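Local structure of Phthiocerol/phenolphthiocerol synthesis polyketide synthase type I PpsC (5NJI) at residues A[62-68]-A[103-107]; A[96-102]-A[137-143]. The protein is the dehydratase domain of a mycobacterial type I polyketide synthase, which probably removes water from beta-hydroxyacyl intermediates during phthiocerol and phenolphthiocerol synthesis. The protein carries 1 engineered substitution. One frame throughout, in Å; residues are numbered along the deposited sequence. Where two conformers were deposited one is given.

Interaction 1 of 2, residues A[62-68]-A[103-107]; sequences IDDLVVL and MLHVT. With 8Z2 (~{S}-[2-[3-[[(2~{R})-4-[[[(2~{R},3~{S},4~{R},5~{R})-5-(6-aminopurin-9-yl)-4-oxidanyl-3-phosphonooxy-oxolan-2-yl]methoxy-oxidanyl-phosphoryl]oxy-oxidanyl-phosphoryl]oxy-3,3-dimethyl-2-oxidanyl-butanoyl]amino]propanoylamino]ethyl] (~{E})-dodec-2-enethioate), chain B.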
loop_
_atom_site.group_PDB
_atom_site.type_symbol
_atom_site.label_atom_id
_atom_site.label_comp_id
_atom_site.label_asym_id
_atom_site.label_seq_id
_atom_site.Cartn_x
_atom_site.Cartn_y
_atom_site.Cartn_z
ATOM N N ILE A 62 2.351 14.449 3.421
ATOM C CA ILE A 62 0.991 14.939 3.607
ATOM C C ILE A 62 1.077 16.230 4.409
ATOM O O ILE A 62 1.633 16.239 5.513
ATOM C CB ILE A 62 0.091 13.917 4.318
ATOM C CG1 ILE A 62 -0.013 12.635 3.489
ATOM C CG2 ILE A 62 -1.297 14.525 4.565
ATOM C CD1 ILE A 62 -0.957 11.611 4.043
ATOM N N ASP A 63 0.576 17.324 3.846
ATOM C CA ASP A 63 0.598 18.611 4.550
ATOM C C ASP A 63 2.010 18.931 5.045
ATOM O O ASP A 63 2.218 19.311 6.204
ATOM C CB ASP A 63 -0.396 18.613 5.718
ATOM C CG ASP A 63 -1.848 18.584 5.266
ATOM O OD1 ASP A 63 -2.121 18.897 4.089
ATOM O OD2 ASP A 63 -2.720 18.263 6.105
ATOM N N ASP A 64 2.981 18.754 4.144
ATOM C CA ASP A 64 4.404 19.044 4.347
ATOM C C ASP A 64 5.135 18.047 5.242
ATOM O O ASP A 64 6.366 18.111 5.338
ATOM C CB ASP A 64 4.607 20.449 4.930
ATOM C CG ASP A 64 4.248 21.544 3.951
ATOM O OD1 ASP A 64 4.508 21.367 2.739
ATOM O OD2 ASP A 64 3.710 22.579 4.400
ATOM N N LEU A 65 4.428 17.118 5.875
ATOM C CA LEU A 65 5.065 16.158 6.779
ATOM C C LEU A 65 5.259 14.812 6.093
ATOM O O LEU A 65 4.358 14.321 5.408
ATOM C CB LEU A 65 4.239 15.945 8.053
ATOM C CG LEU A 65 3.872 17.182 8.864
ATOM C CD1 LEU A 65 3.145 16.741 10.121
ATOM C CD2 LEU A 65 5.096 17.994 9.200
ATOM N N VAL A 66 6.427 14.208 6.321
ATOM C CA VAL A 66 6.702 12.855 5.836
ATOM C C VAL A 66 5.867 11.874 6.643
ATOM O O VAL A 66 5.957 11.825 7.870
ATOM C CB VAL A 66 8.193 12.521 5.955
ATOM C CG1 VAL A 66 8.474 11.069 5.524
ATOM C CG2 VAL A 66 9.039 13.494 5.129
ATOM N N VAL A 67 5.052 11.085 5.955
ATOM C CA VAL A 67 4.117 10.174 6.586
ATOM C C VAL A 67 4.338 8.809 5.960
ATOM O O VAL A 67 4.614 8.703 4.766
ATOM C CB VAL A 67 2.669 10.656 6.377
ATOM C CG1 VAL A 67 1.656 9.568 6.704
ATOM C CG2 VAL A 67 2.421 11.885 7.223
ATOM N N LEU A 68 4.212 7.767 6.753
ATOM C CA LEU A 68 4.431 6.447 6.206
ATOM C C LEU A 68 3.216 6.033 5.382
ATOM O O LEU A 68 2.087 6.094 5.885
ATOM C CB LEU A 68 4.671 5.418 7.309
ATOM C CG LEU A 68 5.245 4.090 6.818
ATOM C CD1 LEU A 68 6.703 4.272 6.391
ATOM C CD2 LEU A 68 5.136 3.032 7.886
ATOM N N MET A 103 -1.929 7.926 11.760
ATOM C CA MET A 103 -0.880 8.296 10.828
ATOM C C MET A 103 0.457 8.320 11.544
ATOM O O MET A 103 0.546 8.717 12.713
ATOM C CB MET A 103 -1.152 9.667 10.219
ATOM C CG MET A 103 -1.821 9.644 8.890
ATOM S SD MET A 103 -1.808 11.286 8.148
ATOM C CE MET A 103 -3.265 11.117 7.121
ATOM N N LEU A 104 1.502 7.913 10.837
ATOM C CA LEU A 104 2.858 7.910 11.374
ATOM C C LEU A 104 3.687 9.000 10.700
ATOM O O LEU A 104 3.954 8.937 9.494
ATOM C CB LEU A 104 3.528 6.549 11.189
ATOM C CG LEU A 104 5.004 6.468 11.623
ATOM C CD1 LEU A 104 5.231 7.066 13.001
ATOM C CD2 LEU A 104 5.452 5.031 11.585
ATOM N N HIS A 105 4.117 9.978 11.493
ATOM C CA HIS A 105 5.025 11.033 11.056
ATOM C C HIS A 105 6.444 10.505 11.193
ATOM O O HIS A 105 6.889 10.164 12.301
ATOM C CB HIS A 105 4.766 12.279 11.909
ATOM C CG HIS A 105 5.703 13.432 11.695
ATOM N ND1 HIS A 105 6.262 13.773 10.484
ATOM C CD2 HIS A 105 6.125 14.374 12.573
ATOM C CE1 HIS A 105 7.011 14.852 10.633
ATOM N NE2 HIS A 105 6.943 15.236 11.894
ATOM N N VAL A 106 7.132 10.366 10.063
ATOM C CA VAL A 106 8.464 9.783 10.047
ATOM C C VAL A 106 9.464 10.882 10.376
ATOM O O VAL A 106 9.752 11.753 9.548
ATOM C CB VAL A 106 8.784 9.134 8.702
ATOM C CG1 VAL A 106 10.170 8.551 8.719
ATOM C CG2 VAL A 106 7.758 8.040 8.407
ATOM N N THR A 107 10.010 10.820 11.577
ATOM C CA THR A 107 10.998 11.759 12.075
ATOM C C THR A 107 12.290 11.026 12.385
ATOM O O THR A 107 12.276 9.818 12.633
ATOM C CB THR A 107 10.483 12.438 13.348
ATOM O OG1 THR A 107 10.217 11.446 14.335
ATOM C CG2 THR A 107 9.207 13.229 13.082
HETATM C C2 8Z2 B . -9.934 -1.203 16.314
HETATM C C4 8Z2 B . -10.235 1.108 16.541
HETATM C C5 8Z2 B . -9.926 1.017 17.813
HETATM C C6 8Z2 B . -9.643 -0.140 18.359
HETATM C C8 8Z2 B . -10.334 3.058 17.443
HETATM C C10 8Z2 B . -8.216 9.843 -3.958
HETATM C C11 8Z2 B . -9.650 9.737 -4.286
HETATM C C12 8Z2 B . -10.364 10.973 -3.891
HETATM N N9 8Z2 B . -10.430 2.388 16.299
HETATM N N7 8Z2 B . -9.964 2.211 18.345
HETATM N N3 8Z2 B . -10.248 0.010 15.764
HETATM N N1 8Z2 B . -9.643 -1.267 17.646
HETATM N N6 8Z2 B . -9.359 -0.076 19.636
HETATM C "C1'" 8Z2 B . -10.805 2.404 14.740
HETATM C "C2'" 8Z2 B . -12.238 2.042 14.843
HETATM O "O2'" 8Z2 B . -12.256 1.052 13.823
HETATM C "C3'" 8Z2 B . -12.969 3.459 14.587
HETATM O "O3'" 8Z2 B . -14.318 3.390 15.135
HETATM C "C4'" 8Z2 B . -12.341 3.603 13.046
HETATM O "O4'" 8Z2 B . -10.913 3.335 13.432
HETATM C "C5'" 8Z2 B . -12.322 4.847 12.172
HETATM O "O5'" 8Z2 B . -11.629 5.929 12.669
HETATM P P1 8Z2 B . -11.857 6.621 13.955
HETATM O O11 8Z2 B . -10.963 5.814 14.778
HETATM O O12 8Z2 B . -13.177 6.446 14.612
HETATM O O6 8Z2 B . -11.410 8.268 13.939
HETATM P P2 8Z2 B . -10.055 8.748 14.674
HETATM O O21 8Z2 B . -9.466 7.668 15.676
HETATM O O22 8Z2 B . -9.851 9.944 15.384
HETATM O O7 8Z2 B . -9.222 8.837 13.270
HETATM C CPA 8Z2 B . -9.714 8.793 11.919
HETATM C CPB 8Z2 B . -8.429 8.925 11.059
HETATM C CP8 8Z2 B . -7.489 7.786 11.492
HETATM C CP7 8Z2 B . -8.710 8.821 9.594
HETATM C CP9 8Z2 B . -7.788 10.276 11.354
HETATM O OP3 8Z2 B . -8.170 6.621 11.237
HETATM C CP6 8Z2 B . -6.119 7.761 10.765
HETATM O OP2 8Z2 B . -5.401 8.687 10.885
HETATM N NP2 8Z2 B . -5.738 6.626 10.199
HETATM C CP5 8Z2 B . -4.476 6.381 9.537
HETATM C CP4 8Z2 B . -4.619 6.646 8.050
HETATM C CP3 8Z2 B . -3.248 6.387 7.384
HETATM O OP1 8Z2 B . -2.254 6.461 8.021
HETATM N NP1 8Z2 B . -3.230 6.106 6.104
HETATM C CP2 8Z2 B . -2.021 5.805 5.399
HETATM C CP1 8Z2 B . -1.232 7.030 5.100
HETATM S S 8Z2 B . -2.098 8.095 3.906
HETATM P P3 8Z2 B . -14.380 3.107 16.871
HETATM O O31 8Z2 B . -13.159 4.139 17.417
HETATM O O32 8Z2 B . -13.911 1.876 17.361
HETATM O O33 8Z2 B . -15.590 3.429 17.635
HETATM C CA1 8Z2 B . -1.913 7.317 2.598
HETATM C CA2 8Z2 B . -2.476 7.964 1.388
HETATM O OA1 8Z2 B . -1.372 6.272 2.422
HETATM C CA3 8Z2 B . -2.372 7.232 0.109
HETATM C CA4 8Z2 B . -2.975 7.861 -1.078
HETATM C CA5 8Z2 B . -3.045 6.941 -2.270
HETATM C CA6 8Z2 B . -3.734 7.639 -3.432
HETATM C CA7 8Z2 B . -5.268 7.678 -3.237
HETATM C CA8 8Z2 B . -5.942 8.732 -4.091
HETATM C CA9 8Z2 B . -7.483 8.578 -4.206
HETATM O O HOH W 1 0.776 6.431 8.366
#

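Interaction 2 of 2, residues A[96-102]-A[137-143]; sequences SELDLRQ and TTHATAT. With 8Z2 (~{S}-[2-[3-[[(2~{R})-4-[[[(2~{R},3~{S},4~{R},5~{R})-5-(6-aminopurin-9-yl)-4-oxidanyl-3-phosphonooxy-oxolan-2-yl]methoxy-oxidanyl-phosphoryl]oxy-oxidanyl-phosphoryl]oxy-3,3-dimethyl-2-oxidanyl-butanoyl]amino]propanoylamino]ethyl] (~{E})-dodec-2-enethioate), chain B.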
loop_
_atom_site.group_PDB
_atom_site.type_symbol
_atom_site.label_atom_id
_atom_site.label_comp_id
_atom_site.label_asym_id
_atom_site.label_seq_id
_atom_site.Cartn_x
_atom_site.Cartn_y
_atom_site.Cartn_z
ATOM N N SER A 96 -6.131 -10.398 4.713
ATOM C CA SER A 96 -7.583 -10.419 4.852
ATOM C C SER A 96 -8.123 -9.048 5.213
ATOM O O SER A 96 -9.133 -8.597 4.651
ATOM C CB SER A 96 -8.000 -11.437 5.920
ATOM O OG SER A 96 -7.538 -12.724 5.591
ATOM N N GLU A 97 -7.466 -8.368 6.156
ATOM C CA GLU A 97 -7.907 -7.077 6.643
ATOM C C GLU A 97 -6.697 -6.328 7.175
ATOM O O GLU A 97 -5.846 -6.906 7.851
ATOM C CB GLU A 97 -8.952 -7.240 7.760
ATOM C CG GLU A 97 -9.511 -5.973 8.363
ATOM C CD GLU A 97 -10.372 -6.261 9.582
ATOM O OE1 GLU A 97 -10.629 -7.452 9.864
ATOM O OE2 GLU A 97 -10.788 -5.299 10.260
ATOM N N LEU A 98 -6.615 -5.051 6.838
ATOM C CA LEU A 98 -5.589 -4.202 7.417
ATOM C C LEU A 98 -6.242 -2.895 7.815
ATOM O O LEU A 98 -6.869 -2.227 6.991
ATOM C CB LEU A 98 -4.432 -3.963 6.449
ATOM C CG LEU A 98 -3.232 -3.276 7.103
ATOM C CD1 LEU A 98 -1.964 -3.654 6.381
ATOM C CD2 LEU A 98 -3.391 -1.767 7.124
ATOM N N ASP A 99 -6.102 -2.556 9.072
ATOM C CA ASP A 99 -6.676 -1.376 9.579
ATOM C C ASP A 99 -5.572 -0.298 9.806
ATOM O O ASP A 99 -4.723 -0.576 10.565
ATOM C CB ASP A 99 -7.409 -1.620 10.925
ATOM C CG ASP A 99 -8.639 -2.590 10.770
ATOM O OD1 ASP A 99 -9.437 -2.363 9.906
ATOM O OD2 ASP A 99 -8.857 -3.503 11.527
ATOM N N LEU A 100 -5.721 0.908 9.254
ATOM C CA LEU A 100 -4.744 2.001 9.400
ATOM C C LEU A 100 -5.351 2.914 10.482
ATOM O O LEU A 100 -6.237 3.663 10.205
ATOM C CB LEU A 100 -4.526 2.760 8.070
ATOM C CG LEU A 100 -4.027 1.829 6.959
ATOM C CD1 LEU A 100 -3.939 2.502 5.614
ATOM C CD2 LEU A 100 -2.665 1.245 7.373
ATOM N N ARG A 101 -4.952 2.714 11.723
ATOM C CA ARG A 101 -5.532 3.457 12.838
ATOM C C ARG A 101 -4.966 4.969 13.155
ATOM O O ARG A 101 -5.680 5.700 13.683
ATOM C CB ARG A 101 -5.370 2.522 14.049
ATOM C CG ARG A 101 -5.541 1.010 13.686
ATOM C CD ARG A 101 -6.330 0.115 14.636
ATOM N NE ARG A 101 -6.344 0.697 15.979
ATOM C CZ ARG A 101 -6.258 -0.041 17.118
ATOM N NH1 ARG A 101 -6.188 -1.418 16.985
ATOM N NH2 ARG A 101 -6.226 0.612 18.374
ATOM N N GLN A 102 -3.680 5.181 12.966
ATOM C CA GLN A 102 -3.077 6.468 13.237
ATOM C C GLN A 102 -1.922 6.762 12.314
ATOM O O GLN A 102 -1.117 5.964 12.111
ATOM C CB GLN A 102 -2.632 6.563 14.720
ATOM C CG GLN A 102 -2.039 7.921 15.060
ATOM C CD GLN A 102 -1.794 8.157 16.562
ATOM O OE1 GLN A 102 -2.462 7.565 17.360
ATOM N NE2 GLN A 102 -0.887 9.034 16.921
ATOM N N THR A 137 2.492 3.409 20.609
ATOM C CA THR A 137 1.292 3.860 19.906
ATOM C C THR A 137 1.032 2.911 18.742
ATOM O O THR A 137 1.952 2.634 17.974
ATOM C CB THR A 137 1.478 5.274 19.341
ATOM O OG1 THR A 137 1.656 6.209 20.403
ATOM C CG2 THR A 137 0.292 5.705 18.471
ATOM N N THR A 138 -0.209 2.453 18.587
ATOM C CA THR A 138 -0.562 1.530 17.507
ATOM C C THR A 138 -0.940 2.290 16.238
ATOM O O THR A 138 -1.821 3.153 16.266
ATOM C CB THR A 138 -1.722 0.629 17.928
ATOM O OG1 THR A 138 -1.323 -0.175 19.054
ATOM C CG2 THR A 138 -2.134 -0.284 16.790
ATOM N N HIS A 139 -0.286 1.957 15.125
ATOM C CA HIS A 139 -0.567 2.615 13.857
ATOM C C HIS A 139 -1.390 1.769 12.918
ATOM O O HIS A 139 -2.173 2.316 12.139
ATOM C CB HIS A 139 0.741 3.013 13.165
ATOM C CG HIS A 139 1.487 4.058 13.918
ATOM N ND1 HIS A 139 1.134 5.388 13.885
ATOM C CD2 HIS A 139 2.529 3.963 14.778
ATOM C CE1 HIS A 139 1.931 6.074 14.687
ATOM N NE2 HIS A 139 2.791 5.232 15.234
ATOM N N ALA A 140 -1.238 0.452 12.957
ATOM C CA ALA A 140 -1.951 -0.413 12.042
ATOM C C ALA A 140 -2.038 -1.795 12.657
ATOM O O ALA A 140 -1.186 -2.190 13.447
ATOM C CB ALA A 140 -1.264 -0.482 10.672
ATOM N N THR A 141 -3.081 -2.521 12.272
ATOM C CA THR A 141 -3.240 -3.926 12.591
ATOM C C THR A 141 -3.599 -4.652 11.312
ATOM O O THR A 141 -4.205 -4.064 10.413
ATOM C CB THR A 141 -4.335 -4.171 13.633
ATOM O OG1 THR A 141 -5.570 -3.614 13.166
ATOM C CG2 THR A 141 -3.970 -3.536 14.941
ATOM N N ALA A 142 -3.208 -5.924 11.214
ATOM C CA ALA A 142 -3.532 -6.684 10.016
ATOM C C ALA A 142 -3.787 -8.141 10.361
ATOM O O ALA A 142 -3.166 -8.708 11.261
ATOM C CB ALA A 142 -2.431 -6.623 8.962
ATOM N N THR A 143 -4.726 -8.738 9.643
ATOM C CA THR A 143 -4.903 -10.181 9.653
ATOM C C THR A 143 -4.350 -10.733 8.348
ATOM O O THR A 143 -4.788 -10.336 7.259
ATOM C CB THR A 143 -6.373 -10.554 9.827
ATOM O OG1 THR A 143 -6.848 -10.045 11.071
ATOM C CG2 THR A 143 -6.525 -12.058 9.817
HETATM C C2 8Z2 B . -9.934 -1.203 16.314
HETATM C C4 8Z2 B . -10.235 1.108 16.541
HETATM C C5 8Z2 B . -9.926 1.017 17.813
HETATM C C6 8Z2 B . -9.643 -0.140 18.359
HETATM C C8 8Z2 B . -10.334 3.058 17.443
HETATM C C10 8Z2 B . -8.216 9.843 -3.958
HETATM C C11 8Z2 B . -9.650 9.737 -4.286
HETATM C C12 8Z2 B . -10.364 10.973 -3.891
HETATM N N9 8Z2 B . -10.430 2.388 16.299
HETATM N N7 8Z2 B . -9.964 2.211 18.345
HETATM N N3 8Z2 B . -10.248 0.010 15.764
HETATM N N1 8Z2 B . -9.643 -1.267 17.646
HETATM N N6 8Z2 B . -9.359 -0.076 19.636
HETATM C "C1'" 8Z2 B . -10.805 2.404 14.740
HETATM C "C2'" 8Z2 B . -12.238 2.042 14.843
HETATM O "O2'" 8Z2 B . -12.256 1.052 13.823
HETATM C "C3'" 8Z2 B . -12.969 3.459 14.587
HETATM O "O3'" 8Z2 B . -14.318 3.390 15.135
HETATM C "C4'" 8Z2 B . -12.341 3.603 13.046
HETATM O "O4'" 8Z2 B . -10.913 3.335 13.432
HETATM C "C5'" 8Z2 B . -12.322 4.847 12.172
HETATM O "O5'" 8Z2 B . -11.629 5.929 12.669
HETATM P P1 8Z2 B . -11.857 6.621 13.955
HETATM O O11 8Z2 B . -10.963 5.814 14.778
HETATM O O12 8Z2 B . -13.177 6.446 14.612
HETATM O O6 8Z2 B . -11.410 8.268 13.939
HETATM P P2 8Z2 B . -10.055 8.748 14.674
HETATM O O21 8Z2 B . -9.466 7.668 15.676
HETATM O O22 8Z2 B . -9.851 9.944 15.384
HETATM O O7 8Z2 B . -9.222 8.837 13.270
HETATM C CPA 8Z2 B . -9.714 8.793 11.919
HETATM C CPB 8Z2 B . -8.429 8.925 11.059
HETATM C CP8 8Z2 B . -7.489 7.786 11.492
HETATM C CP7 8Z2 B . -8.710 8.821 9.594
HETATM C CP9 8Z2 B . -7.788 10.276 11.354
HETATM O OP3 8Z2 B . -8.170 6.621 11.237
HETATM C CP6 8Z2 B . -6.119 7.761 10.765
HETATM O OP2 8Z2 B . -5.401 8.687 10.885
HETATM N NP2 8Z2 B . -5.738 6.626 10.199
HETATM C CP5 8Z2 B . -4.476 6.381 9.537
HETATM C CP4 8Z2 B . -4.619 6.646 8.050
HETATM C CP3 8Z2 B . -3.248 6.387 7.384
HETATM O OP1 8Z2 B . -2.254 6.461 8.021
HETATM N NP1 8Z2 B . -3.230 6.106 6.104
HETATM C CP2 8Z2 B . -2.021 5.805 5.399
HETATM C CP1 8Z2 B . -1.232 7.030 5.100
HETATM S S 8Z2 B . -2.098 8.095 3.906
HETATM P P3 8Z2 B . -14.380 3.107 16.871
HETATM O O31 8Z2 B . -13.159 4.139 17.417
HETATM O O32 8Z2 B . -13.911 1.876 17.361
HETATM O O33 8Z2 B . -15.590 3.429 17.635
HETATM C CA1 8Z2 B . -1.913 7.317 2.598
HETATM C CA2 8Z2 B . -2.476 7.964 1.388
HETATM O OA1 8Z2 B . -1.372 6.272 2.422
HETATM C CA3 8Z2 B . -2.372 7.232 0.109
HETATM C CA4 8Z2 B . -2.975 7.861 -1.078
HETATM C CA5 8Z2 B . -3.045 6.941 -2.270
HETATM C CA6 8Z2 B . -3.734 7.639 -3.432
HETATM C CA7 8Z2 B . -5.268 7.678 -3.237
HETATM C CA8 8Z2 B . -5.942 8.732 -4.091
HETATM C CA9 8Z2 B . -7.483 8.578 -4.206
HETATM O O HOH W 2 -6.853 -5.465 11.314
HETATM O O HOH W 3 -7.436 -2.685 14.703
HETATM O O HOH W 4 -3.552 4.417 17.970
#

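Interaction 1 of 2, residues A[62-68]-A[103-107]
Ile62 and Met103 form part of the acyl-CoA pocket and meet at their methyl ends, Ile62 CD1 lying 3.9 Å from Met103 CE. Ile62 CD1 also faces the thioester sulfur of 8Z2, while Met103 CG packs 3.3 Å from the ligand carbonyl oxygen OP1. A water donates to Leu68 O and to OP1 of 8Z2 and accepts from Leu104 N, so it joins both segments to the pantetheine arm.

Behind this pocket wall the backbones form a single bridge between Val67 and His105. Leu68 N donates 3.0 Å to Leu104 O, in the carbonyl plane. Val66 O takes two donors from opposite faces of its plane: Val106 N at 2.9 Å and His105 ND1 at 3.3 Å. The bond to ND1 is nearly straight (169°) and lies in the imidazole plane. It should fix the ring rotation. The His105 CB points away from 62-68, but with chi1 at 174° the ring folds back towards it. Leu65 CD1 sits over the centre of one face of the His105 ring, 4.3 Å from its centroid, in a CH-pi contact.

The type I' turn Ile62 to Leu65 closes a beta hairpin of strands 60-62 and 65-66, and this contact ties it to the loop after strand 93-100 of the double-hotdog fold. Next to the bridge, Val66 CG1 packs 3.7 Å from Val106 CB. Tyr73 of helix 70-84 covers Leu68 and Leu104.

Interaction 2 of 2, residues A[96-102]-A[137-143]
Thr141 OG1 is hydrogen-bonded to two waters. One, 2.9 Å from Thr141 OG1, donates to Asp99 OD2. The other accepts from Arg101 NH1 in the conformer given; Arg101 was deposited in two. With chi1 at 57°, Thr141 OG1 sits between the backbone N and the carbonyl carbon, 3.5 Å from Asp99 CB.

Asp99 and Thr141 are a hydrogen-bonded antiparallel pair. Asp99 N donates 2.8 Å to Thr141 O, and Thr141 N returns a bond to Asp99 O. Further along, Thr143 N binds Glu97 O and Thr143 O accepts from Ser96 N; Ser96 and Glu97 are both set opposite Thr143, a classic beta bulge. The carboxylates of Glu97 and Asp99 come close, 2.9 Å between Glu97 OE2 and Asp99 OD2. Arg266 forms long, weak ion pairs with both residues and may ease their repulsion.

This is a strand pair of the double-hotdog fold. Its apolar face carries Leu98, Leu100, Ala140 and Ala142. In one of its two conformers Leu98 CG rests 3.9 Å from Ala142 CB, and Leu100 CD2 touches Ala140 CB. Tyr73 and Ala77 of helix 70-84 pack against this face.

Near the ligand, the given Arg101 guanidinium lies between Thr138 CG2 on one face and the adenine of 8Z2 on the other, with 8Z2 C6 3.6 Å from Arg101 CZ. In this conformer Arg101 NE is buried and has no partner in the model. Leu100 O accepts a bond from NP2 of 8Z2, the pantetheine amide nitrogen, at 3.0 Å. His139 ND1 donates to Gln102 O at 2.9 Å, in the imidazole plane but well above the carbonyl plane, and Thr129 takes the NE2 end of the ring.

From the N terminus the chain runs through strands 34-37 and 44-50, then reaches 62-68 and helix 70-84. It enters strand 93-100, whose end, with the residues to 102, is the first segment of interaction 2. Directly after residue 102 the loop 103-107 returns to 62-68, so interaction 1 closes a loop that contains helix 70-84 and strand 93-100. Strands 110-118 and 122-130 follow, and interaction 2 closes when strand 136-146 comes back beside 93-100. The two contacts therefore cross rather than nest. Their centres are about 17 Å apart, and they touch where Leu104 CD1 packs on His139 NE2. Tyr73 of helix 70-84 packs on both, and both line the path of 8Z2.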